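Local coordinates for protein mitochondrial enolase superfamily member 1 (Homo sapiens, PDB 4A35) that catalyses the magnesium-dependent dehydration of L-fuconate to 2-keto-3-deoxy-L-fuconate, a step in the breakdown of L-fucose, at residues A[364-369]-A[410-416]; A[48-53]-A[125-130]; A[120-124]-A[331-337]. All blocks are in the same frame, centred on the assembly; numbering follows the deposited sequence.

Contact 1: A[364-369]-A[410-416]; sequences ELVQHL and PKDPGYS
Tyr415 lies with one ring face against Leu365, whose CG sits 3.9 Å from the ring centroid and almost straight above it, a CH-pi contact. This is the tight half of the contact. With CG anti to the backbone nitrogen (chi1 -162°), the tyrosine ring is laid across Leu365, where CE1 also meets Leu365 O and OH reaches the methyls of Leu369. The Tyr415 edge is turned to the face of His368 in an offset edge-to-face pair, planes 73° apart. The imidazole is itself sandwiched: Tyr415 CA lies over one face and Pro410 CD over the other. The looser side is around partly exposed Pro410. Its CG touches Gln367 NE2 at 3.4 Å, and a water hydrogen-bonded to Ser416 OG takes a weak bond from that same NE2. Gln367 NE2 also donates to Glu364 O. The single direct hydrogen bond between helix 362-377 and the segment following strand 406-408 is the nearly straight 2.9 Å one shared by His368 NE2 and Ser416 OG. As ND1 bonds to Trp136 N, both ring nitrogens are engaged, and a sandwiched imidazole held at both is likely to be kept in one orientation.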
loop_
_atom_site.group_PDB
_atom_site.type_symbol
_atom_site.label_atom_id
_atom_site.label_comp_id
_atom_site.label_asym_id
_atom_site.label_seq_id
_atom_site.Cartn_x
_atom_site.Cartn_y
_atom_site.Cartn_z
ATOM N N GLU A 364 -23.579 -3.072 5.609
ATOM C CA GLU A 364 -24.300 -4.062 4.816
ATOM C C GLU A 364 -23.416 -5.300 4.510
ATOM O O GLU A 364 -23.921 -6.419 4.579
ATOM C CB GLU A 364 -24.770 -3.437 3.487
ATOM C CG GLU A 364 -26.053 -2.594 3.585
ATOM C CD GLU A 364 -26.024 -1.350 4.467
ATOM O OE1 GLU A 364 -24.938 -0.743 4.631
ATOM O OE2 GLU A 364 -27.124 -0.896 4.863
ATOM N N LEU A 365 -22.118 -5.104 4.285
ATOM C CA LEU A 365 -21.229 -6.261 3.932
ATOM C C LEU A 365 -20.626 -6.903 5.152
ATOM O O LEU A 365 -20.722 -8.102 5.309
ATOM C CB LEU A 365 -20.062 -5.827 2.993
ATOM C CG LEU A 365 -20.392 -5.673 1.510
ATOM C CD1 LEU A 365 -21.507 -4.604 1.290
ATOM C CD2 LEU A 365 -19.112 -5.334 0.688
ATOM N N VAL A 366 -19.976 -6.108 5.999
ATOM C CA VAL A 366 -19.185 -6.644 7.091
ATOM C C VAL A 366 -20.041 -7.452 8.120
ATOM O O VAL A 366 -19.521 -8.391 8.701
ATOM C CB VAL A 366 -18.301 -5.588 7.735
ATOM C CG1 VAL A 366 -19.004 -4.840 8.868
ATOM C CG2 VAL A 366 -16.968 -6.222 8.178
ATOM N N GLN A 367 -21.322 -7.122 8.268
ATOM C CA GLN A 367 -22.238 -7.876 9.182
ATOM C C GLN A 367 -22.219 -9.408 8.799
ATOM O O GLN A 367 -22.261 -10.248 9.680
ATOM C CB GLN A 367 -23.681 -7.289 9.091
ATOM C CG GLN A 367 -24.322 -7.452 7.711
ATOM C CD GLN A 367 -25.759 -6.943 7.664
ATOM O OE1 GLN A 367 -26.465 -6.881 8.700
ATOM N NE2 GLN A 367 -26.168 -6.483 6.490
ATOM N N HIS A 368 -22.134 -9.752 7.469
ATOM C CA HIS A 368 -22.094 -11.157 7.053
ATOM C C HIS A 368 -20.846 -11.832 7.597
ATOM O O HIS A 368 -20.893 -12.987 8.000
ATOM C CB HIS A 368 -22.081 -11.252 5.494
ATOM C CG HIS A 368 -23.370 -10.876 4.826
ATOM N ND1 HIS A 368 -24.319 -11.842 4.498
ATOM C CD2 HIS A 368 -23.809 -9.668 4.420
ATOM C CE1 HIS A 368 -25.315 -11.177 3.939
ATOM N NE2 HIS A 368 -25.045 -9.865 3.849
ATOM N N LEU A 369 -19.719 -11.127 7.536
ATOM C CA LEU A 369 -18.440 -11.717 7.932
ATOM C C LEU A 369 -18.404 -11.994 9.458
ATOM O O LEU A 369 -17.904 -13.042 9.893
ATOM C CB LEU A 369 -17.266 -10.820 7.495
ATOM C CG LEU A 369 -17.144 -10.559 5.978
ATOM C CD1 LEU A 369 -16.002 -9.508 5.679
ATOM C CD2 LEU A 369 -16.918 -11.816 5.214
ATOM N N PRO A 410 -29.015 -10.827 7.755
ATOM C CA PRO A 410 -29.725 -10.654 6.462
ATOM C C PRO A 410 -30.461 -11.923 6.018
ATOM O O PRO A 410 -29.945 -13.035 6.169
ATOM C CB PRO A 410 -28.597 -10.303 5.482
ATOM C CG PRO A 410 -27.566 -9.602 6.347
ATOM C CD PRO A 410 -27.607 -10.372 7.673
ATOM N N LYS A 411 -31.675 -11.764 5.504
ATOM C CA LYS A 411 -32.498 -12.900 5.090
ATOM C C LYS A 411 -32.432 -13.181 3.600
ATOM O O LYS A 411 -32.726 -14.310 3.169
ATOM C CB LYS A 411 -33.972 -12.660 5.491
ATOM C CG LYS A 411 -34.189 -12.706 7.008
ATOM C CD LYS A 411 -35.358 -11.823 7.436
ATOM C CE LYS A 411 -35.925 -12.240 8.766
ATOM N NZ LYS A 411 -37.196 -11.527 9.054
ATOM N N ASP A 412 -32.114 -12.159 2.806
ATOM C CA ASP A 412 -32.159 -12.298 1.354
ATOM C C ASP A 412 -30.898 -12.881 0.767
ATOM O O ASP A 412 -29.815 -12.654 1.311
ATOM C CB ASP A 412 -32.456 -10.947 0.690
ATOM C CG ASP A 412 -33.806 -10.352 1.122
ATOM O OD1 ASP A 412 -34.847 -10.926 0.759
ATOM O OD2 ASP A 412 -33.804 -9.378 1.906
ATOM N N PRO A 413 -30.988 -13.588 -0.384
ATOM C CA PRO A 413 -29.743 -14.060 -1.033
ATOM C C PRO A 413 -28.773 -12.898 -1.394
ATOM O O PRO A 413 -29.215 -11.777 -1.749
ATOM C CB PRO A 413 -30.254 -14.748 -2.314
ATOM C CG PRO A 413 -31.701 -15.148 -1.989
ATOM C CD PRO A 413 -32.203 -14.007 -1.139
ATOM N N GLY A 414 -27.475 -13.176 -1.324
ATOM C CA GLY A 414 -26.447 -12.201 -1.706
ATOM C C GLY A 414 -25.644 -11.604 -0.569
ATOM O O GLY A 414 -25.751 -12.047 0.592
ATOM N N TYR A 415 -24.767 -10.621 -0.925
ATOM C CA TYR A 415 -23.834 -10.024 0.038
ATOM C C TYR A 415 -24.358 -8.637 0.540
ATOM O O TYR A 415 -23.607 -7.881 1.163
ATOM C CB TYR A 415 -22.462 -9.901 -0.662
ATOM C CG TYR A 415 -21.253 -9.719 0.228
ATOM C CD1 TYR A 415 -21.344 -9.883 1.619
ATOM C CD2 TYR A 415 -20.013 -9.405 -0.314
ATOM C CE1 TYR A 415 -20.255 -9.642 2.443
ATOM C CE2 TYR A 415 -18.894 -9.224 0.499
ATOM C CZ TYR A 415 -19.043 -9.268 1.886
ATOM O OH TYR A 415 -17.954 -9.132 2.706
ATOM N N SER A 416 -25.663 -8.307 0.233
ATOM C CA SER A 416 -26.278 -6.988 0.597
ATOM C C SER A 416 -25.504 -5.811 -0.053
ATOM O O SER A 416 -25.549 -4.681 0.465
ATOM C CB SER A 416 -26.295 -6.756 2.112
ATOM O OG SER A 416 -26.866 -7.856 2.789
HETATM O O HOH W 1 -28.437 -6.417 4.551
#

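Contact 2: A[48-53]-A[125-130]; sequences DGIKGC and DLWAKQ
Lys129 meets Ile50 at its very root: CB presses on Ile50 CG2 at 3.4 Å, tighter than an ordinary van der Waals contact. The chain then runs extended along segment 48-53. CG packs against Gly414 CA of the neighbouring loop, CD comes within 3.3 Å of Lys51 O, CE follows a little farther from the same carbonyl, and NZ ends 3.0 Å from Lys51 O, with a C=O...N angle of 155°. The ammonium also forms a 2.8 Å salt bridge to Asp125 OD2 one turn back, another to Glu418, and donates to a water that also accepts from Lys51 N. Helix 110-131 here packs against strand 52-58, an outer strand of the three-stranded antiparallel sheet in the enolase-type N-terminal domain. Gly52 allows the close approach, its CA 3.6 Å from Leu126 CB, where a side chain would collide. Asp125, CG anti to its nitrogen (chi1 -178°), turns OD2 to Cys53 N at 2.8 Å; that bond uses the anti side of the carboxylate, the lysine the syn side. Asp48 OD1 closes an Asx turn onto Ile50 N while OD2 makes a salt bridge with Arg4, and a water links OD1 to Gln130 NE2, which also donates to Arg4 O.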
loop_
_atom_site.group_PDB
_atom_site.type_symbol
_atom_site.label_atom_id
_atom_site.label_comp_id
_atom_site.label_asym_id
_atom_site.label_seq_id
_atom_site.Cartn_x
_atom_site.Cartn_y
_atom_site.Cartn_z
ATOM N N ASP A 48 -31.137 -15.598 -15.942
ATOM C CA ASP A 48 -31.894 -15.773 -14.697
ATOM C C ASP A 48 -32.137 -14.431 -13.999
ATOM O O ASP A 48 -32.736 -14.406 -12.933
ATOM C CB ASP A 48 -31.163 -16.747 -13.740
ATOM C CG ASP A 48 -29.719 -16.402 -13.390
ATOM O OD1 ASP A 48 -29.254 -15.297 -13.762
ATOM O OD2 ASP A 48 -29.053 -17.234 -12.753
ATOM N N GLY A 49 -31.637 -13.348 -14.587
ATOM C CA GLY A 49 -31.697 -11.992 -14.029
ATOM C C GLY A 49 -30.871 -11.776 -12.762
ATOM O O GLY A 49 -30.970 -10.714 -12.137
ATOM N N ILE A 50 -30.011 -12.746 -12.387
ATOM C CA ILE A 50 -29.201 -12.608 -11.152
ATOM C C ILE A 50 -27.903 -11.899 -11.514
ATOM O O ILE A 50 -27.181 -12.358 -12.402
ATOM C CB ILE A 50 -28.934 -13.959 -10.409
ATOM C CG1 ILE A 50 -30.224 -14.774 -10.070
ATOM C CG2 ILE A 50 -27.971 -13.775 -9.217
ATOM C CD1 ILE A 50 -31.152 -14.240 -8.986
ATOM N N LYS A 51 -27.613 -10.800 -10.822
ATOM C CA LYS A 51 -26.394 -10.010 -11.050
ATOM C C LYS A 51 -25.565 -9.956 -9.805
ATOM O O LYS A 51 -26.103 -10.027 -8.694
ATOM C CB LYS A 51 -26.746 -8.593 -11.514
ATOM C CG LYS A 51 -27.527 -8.579 -12.822
ATOM C CD LYS A 51 -27.928 -7.179 -13.225
ATOM C CE LYS A 51 -28.861 -7.254 -14.408
ATOM N NZ LYS A 51 -29.066 -5.929 -15.031
ATOM N N GLY A 52 -24.256 -9.900 -9.997
ATOM C CA GLY A 52 -23.320 -9.734 -8.908
ATOM C C GLY A 52 -23.000 -8.260 -8.745
ATOM O O GLY A 52 -22.562 -7.601 -9.694
ATOM N N CYS A 53 -23.263 -7.718 -7.545
ATOM C CA CYS A 53 -22.957 -6.329 -7.237
ATOM C C CYS A 53 -21.787 -6.252 -6.251
ATOM O O CYS A 53 -21.703 -7.035 -5.309
ATOM C CB CYS A 53 -24.192 -5.619 -6.703
ATOM S SG CYS A 53 -25.655 -5.807 -7.764
ATOM N N ASP A 125 -21.273 -11.853 -4.153
ATOM C CA ASP A 125 -22.714 -11.505 -4.218
ATOM C C ASP A 125 -23.430 -12.400 -5.218
ATOM O O ASP A 125 -24.437 -13.047 -4.874
ATOM C CB ASP A 125 -22.903 -10.024 -4.581
ATOM C CG ASP A 125 -24.377 -9.601 -4.617
ATOM O OD1 ASP A 125 -25.088 -9.787 -3.571
ATOM O OD2 ASP A 125 -24.804 -9.039 -5.654
ATOM N N LEU A 126 -22.837 -12.540 -6.406
ATOM C CA LEU A 126 -23.392 -13.371 -7.461
ATOM C C LEU A 126 -23.513 -14.842 -7.032
ATOM O O LEU A 126 -24.581 -15.462 -7.207
ATOM C CB LEU A 126 -22.498 -13.237 -8.702
ATOM C CG LEU A 126 -22.880 -14.088 -9.923
ATOM C CD1 LEU A 126 -24.351 -13.828 -10.383
ATOM C CD2 LEU A 126 -21.881 -13.830 -11.074
ATOM N N TRP A 127 -22.443 -15.396 -6.478
ATOM C CA TRP A 127 -22.407 -16.785 -6.032
ATOM C C TRP A 127 -23.500 -17.023 -4.964
ATOM O O TRP A 127 -24.316 -17.949 -5.103
ATOM C CB TRP A 127 -20.982 -17.105 -5.474
ATOM C CG TRP A 127 -20.787 -18.524 -5.029
ATOM C CD1 TRP A 127 -21.568 -19.602 -5.341
ATOM C CD2 TRP A 127 -19.734 -19.023 -4.190
ATOM N NE1 TRP A 127 -21.078 -20.733 -4.741
ATOM C CE2 TRP A 127 -19.912 -20.421 -4.089
ATOM C CE3 TRP A 127 -18.578 -18.448 -3.636
ATOM C CZ2 TRP A 127 -19.054 -21.234 -3.329
ATOM C CZ3 TRP A 127 -17.709 -19.262 -2.918
ATOM C CH2 TRP A 127 -17.939 -20.639 -2.789
ATOM N N ALA A 128 -23.548 -16.160 -3.931
ATOM C CA ALA A 128 -24.533 -16.306 -2.831
ATOM C C ALA A 128 -25.962 -16.197 -3.383
ATOM O O ALA A 128 -26.806 -17.026 -3.064
ATOM C CB ALA A 128 -24.286 -15.262 -1.752
ATOM N N LYS A 129 -26.194 -15.276 -4.313
ATOM C CA LYS A 129 -27.524 -15.160 -4.943
ATOM C C LYS A 129 -27.886 -16.408 -5.762
ATOM O O LYS A 129 -29.041 -16.856 -5.679
ATOM C CB LYS A 129 -27.611 -13.917 -5.853
ATOM C CG LYS A 129 -27.676 -12.570 -5.113
ATOM C CD LYS A 129 -27.578 -11.417 -6.133
ATOM C CE LYS A 129 -27.956 -10.100 -5.467
ATOM N NZ LYS A 129 -27.536 -8.925 -6.298
ATOM N N GLN A 130 -26.936 -16.955 -6.575
ATOM C CA GLN A 130 -27.248 -18.163 -7.368
ATOM C C GLN A 130 -27.547 -19.366 -6.441
ATOM O O GLN A 130 -28.356 -20.237 -6.804
ATOM C CB GLN A 130 -26.129 -18.518 -8.338
ATOM C CG GLN A 130 -25.978 -17.531 -9.497
ATOM C CD GLN A 130 -25.172 -18.147 -10.614
ATOM O OE1 GLN A 130 -24.552 -19.204 -10.453
ATOM N NE2 GLN A 130 -25.155 -17.507 -11.776
HETATM O O HOH W 2 -26.587 -15.188 -13.079
HETATM O O HOH W 3 -29.235 -9.525 -8.753
#

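Contact 3: A[120-124]-A[331-337]; sequences LNAVW and CRLGSVN
Trp124 carries the largest share of this contact, with Val336 laid over one face of its indole. Val336 CB stands 3.4 Å from the centroid of the five-membered ring, only 10° off the normal, while CG1 spreads over the six-membered ring and CG2 reaches toward CG. Phe89 also stacks on the indole. At the ring edge NE1 donates to Asn337 OD1 at 2.9 Å; the amide is turned 69° from the ring, and the N-H meets the oxygen from above the carbonyl plane. Asn337 ND2 donates to Cys150 O. Replacing Trp124 with alanine is likely to leave Asn337 OD1 without this donor and to open a gap beside Val336. Asn121 and Ser335 form the second focus. With OG anti to the backbone nitrogen (chi1 -176°), Ser335 donates a 2.6 Å hydrogen bond to Asn121 OD1, and its CB lies 3.2 Å from Leu120 CB, closer than usual van der Waals contact. Asn121 ND2 donates to Ile55 O and passes 3.5 Å from Cys331 SG. Here helix 110-131 of the N-terminal domain meets the N-terminal part of helix 335-348 in the barrel domain, near the inverse gamma turn centred on Gly334. Every touching residue is buried, so the two hydrogen bonds satisfy polar groups in a buried interface between the two domains, beside the indole packing.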
loop_
_atom_site.group_PDB
_atom_site.type_symbol
_atom_site.label_atom_id
_atom_site.label_comp_id
_atom_site.label_asym_id
_atom_site.label_seq_id
_atom_site.Cartn_x
_atom_site.Cartn_y
_atom_site.Cartn_z
ATOM N N LEU A 120 -14.063 -8.818 -6.418
ATOM C CA LEU A 120 -14.335 -10.044 -5.622
ATOM C C LEU A 120 -15.681 -9.954 -4.851
ATOM O O LEU A 120 -16.411 -10.973 -4.783
ATOM C CB LEU A 120 -13.166 -10.309 -4.664
ATOM C CG LEU A 120 -11.892 -10.901 -5.296
ATOM C CD1 LEU A 120 -10.725 -10.993 -4.270
ATOM C CD2 LEU A 120 -12.156 -12.310 -5.863
ATOM N N ASN A 121 -16.055 -8.756 -4.312
ATOM C CA ASN A 121 -17.345 -8.558 -3.646
ATOM C C ASN A 121 -18.494 -8.875 -4.598
ATOM O O ASN A 121 -19.463 -9.464 -4.168
ATOM C CB ASN A 121 -17.517 -7.126 -3.062
ATOM C CG ASN A 121 -16.658 -6.911 -1.803
ATOM O OD1 ASN A 121 -16.212 -7.872 -1.167
ATOM N ND2 ASN A 121 -16.434 -5.659 -1.388
ATOM N N ALA A 122 -18.396 -8.431 -5.896
ATOM C CA ALA A 122 -19.426 -8.698 -6.891
ATOM C C ALA A 122 -19.521 -10.236 -7.180
ATOM O O ALA A 122 -20.615 -10.786 -7.315
ATOM C CB ALA A 122 -19.136 -7.886 -8.170
ATOM N N VAL A 123 -18.387 -10.947 -7.163
ATOM C CA VAL A 123 -18.421 -12.399 -7.414
ATOM C C VAL A 123 -19.084 -13.137 -6.219
ATOM O O VAL A 123 -19.915 -14.017 -6.432
ATOM C CB VAL A 123 -16.985 -12.944 -7.723
ATOM C CG1 VAL A 123 -16.981 -14.466 -7.835
ATOM C CG2 VAL A 123 -16.420 -12.323 -9.020
ATOM N N TRP A 124 -18.734 -12.754 -4.965
ATOM C CA TRP A 124 -19.361 -13.362 -3.746
ATOM C C TRP A 124 -20.870 -13.075 -3.751
ATOM O O TRP A 124 -21.662 -13.971 -3.469
ATOM C CB TRP A 124 -18.703 -12.820 -2.478
ATOM C CG TRP A 124 -17.411 -13.529 -2.186
ATOM C CD1 TRP A 124 -16.146 -13.123 -2.528
ATOM C CD2 TRP A 124 -17.274 -14.817 -1.582
ATOM N NE1 TRP A 124 -15.234 -14.101 -2.202
ATOM C CE2 TRP A 124 -15.888 -15.106 -1.524
ATOM C CE3 TRP A 124 -18.190 -15.719 -0.992
ATOM C CZ2 TRP A 124 -15.396 -16.290 -0.961
ATOM C CZ3 TRP A 124 -17.692 -16.863 -0.363
ATOM C CH2 TRP A 124 -16.312 -17.138 -0.353
ATOM N N CYS A 331 -14.008 -3.984 2.681
ATOM C CA CYS A 331 -13.629 -3.391 1.366
ATOM C C CYS A 331 -12.137 -2.904 1.249
ATOM O O CYS A 331 -11.734 -2.503 0.152
ATOM C CB CYS A 331 -14.596 -2.256 1.031
ATOM S SG CYS A 331 -16.281 -2.847 0.733
ATOM N N ARG A 332 -11.357 -2.963 2.321
ATOM C CA ARG A 332 -9.939 -2.624 2.360
ATOM C C ARG A 332 -9.110 -3.894 2.045
ATOM O O ARG A 332 -8.161 -3.851 1.285
ATOM C CB ARG A 332 -9.556 -2.102 3.763
ATOM C CG ARG A 332 -8.011 -1.753 3.890
ATOM C CD ARG A 332 -7.530 -0.670 2.920
ATOM N NE ARG A 332 -8.307 0.567 3.097
ATOM C CZ ARG A 332 -8.002 1.734 2.538
ATOM N NH1 ARG A 332 -6.928 1.844 1.750
ATOM N NH2 ARG A 332 -8.754 2.812 2.782
ATOM N N LEU A 333 -9.476 -5.009 2.699
ATOM C CA LEU A 333 -8.811 -6.301 2.429
ATOM C C LEU A 333 -9.364 -6.903 1.132
ATOM O O LEU A 333 -10.351 -6.382 0.563
ATOM C CB LEU A 333 -9.074 -7.269 3.620
ATOM C CG LEU A 333 -8.447 -6.846 4.979
ATOM C CD1 LEU A 333 -8.823 -7.883 6.057
ATOM C CD2 LEU A 333 -6.872 -6.811 4.928
ATOM N N GLY A 334 -8.749 -7.994 0.703
ATOM C CA GLY A 334 -9.115 -8.691 -0.518
ATOM C C GLY A 334 -10.438 -9.457 -0.406
ATOM O O GLY A 334 -10.453 -10.685 -0.467
ATOM N N SER A 335 -11.561 -8.706 -0.176
ATOM C CA SER A 335 -12.950 -9.187 -0.124
ATOM C C SER A 335 -13.138 -10.316 0.945
ATOM O O SER A 335 -12.405 -10.383 1.926
ATOM C CB SER A 335 -13.386 -9.616 -1.531
ATOM O OG SER A 335 -14.753 -10.032 -1.640
ATOM N N VAL A 336 -14.095 -11.203 0.717
ATOM C CA VAL A 336 -14.414 -12.267 1.651
ATOM C C VAL A 336 -13.170 -13.179 1.832
ATOM O O VAL A 336 -12.819 -13.517 2.975
ATOM C CB VAL A 336 -15.694 -13.032 1.175
ATOM C CG1 VAL A 336 -15.994 -14.220 2.105
ATOM C CG2 VAL A 336 -16.891 -12.068 1.135
ATOM N N ASN A 337 -12.457 -13.474 0.729
ATOM C CA ASN A 337 -11.315 -14.419 0.765
ATOM C C ASN A 337 -10.265 -14.008 1.793
ATOM O O ASN A 337 -9.945 -14.782 2.670
ATOM C CB ASN A 337 -10.662 -14.557 -0.599
ATOM C CG ASN A 337 -11.666 -14.716 -1.728
ATOM O OD1 ASN A 337 -12.395 -13.787 -2.058
ATOM N ND2 ASN A 337 -11.709 -15.879 -2.356
#

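In the fold
Contacts 2 and 3 both use helix 110-131, residues 125-130 meeting the N-terminal sheet and residues 120-124 the barrel domain at helix 335-348. Contact 1 lies within the C-terminal barrel domain, joining helix 362-377 to the loop at 410-416, which in turn reaches the shared helix: Tyr415 N probably bonds to Asp125 OD1, and the Tyr415 side chain touches Asn121 and Val336. Contacts 1 and 3 are buried and rely on aromatic faces plus one or two neutral hydrogen bonds. Contact 2, farthest from the chain centre and partly exposed, adds a salt bridge, backbone bonds and bridging waters to its apolar packing.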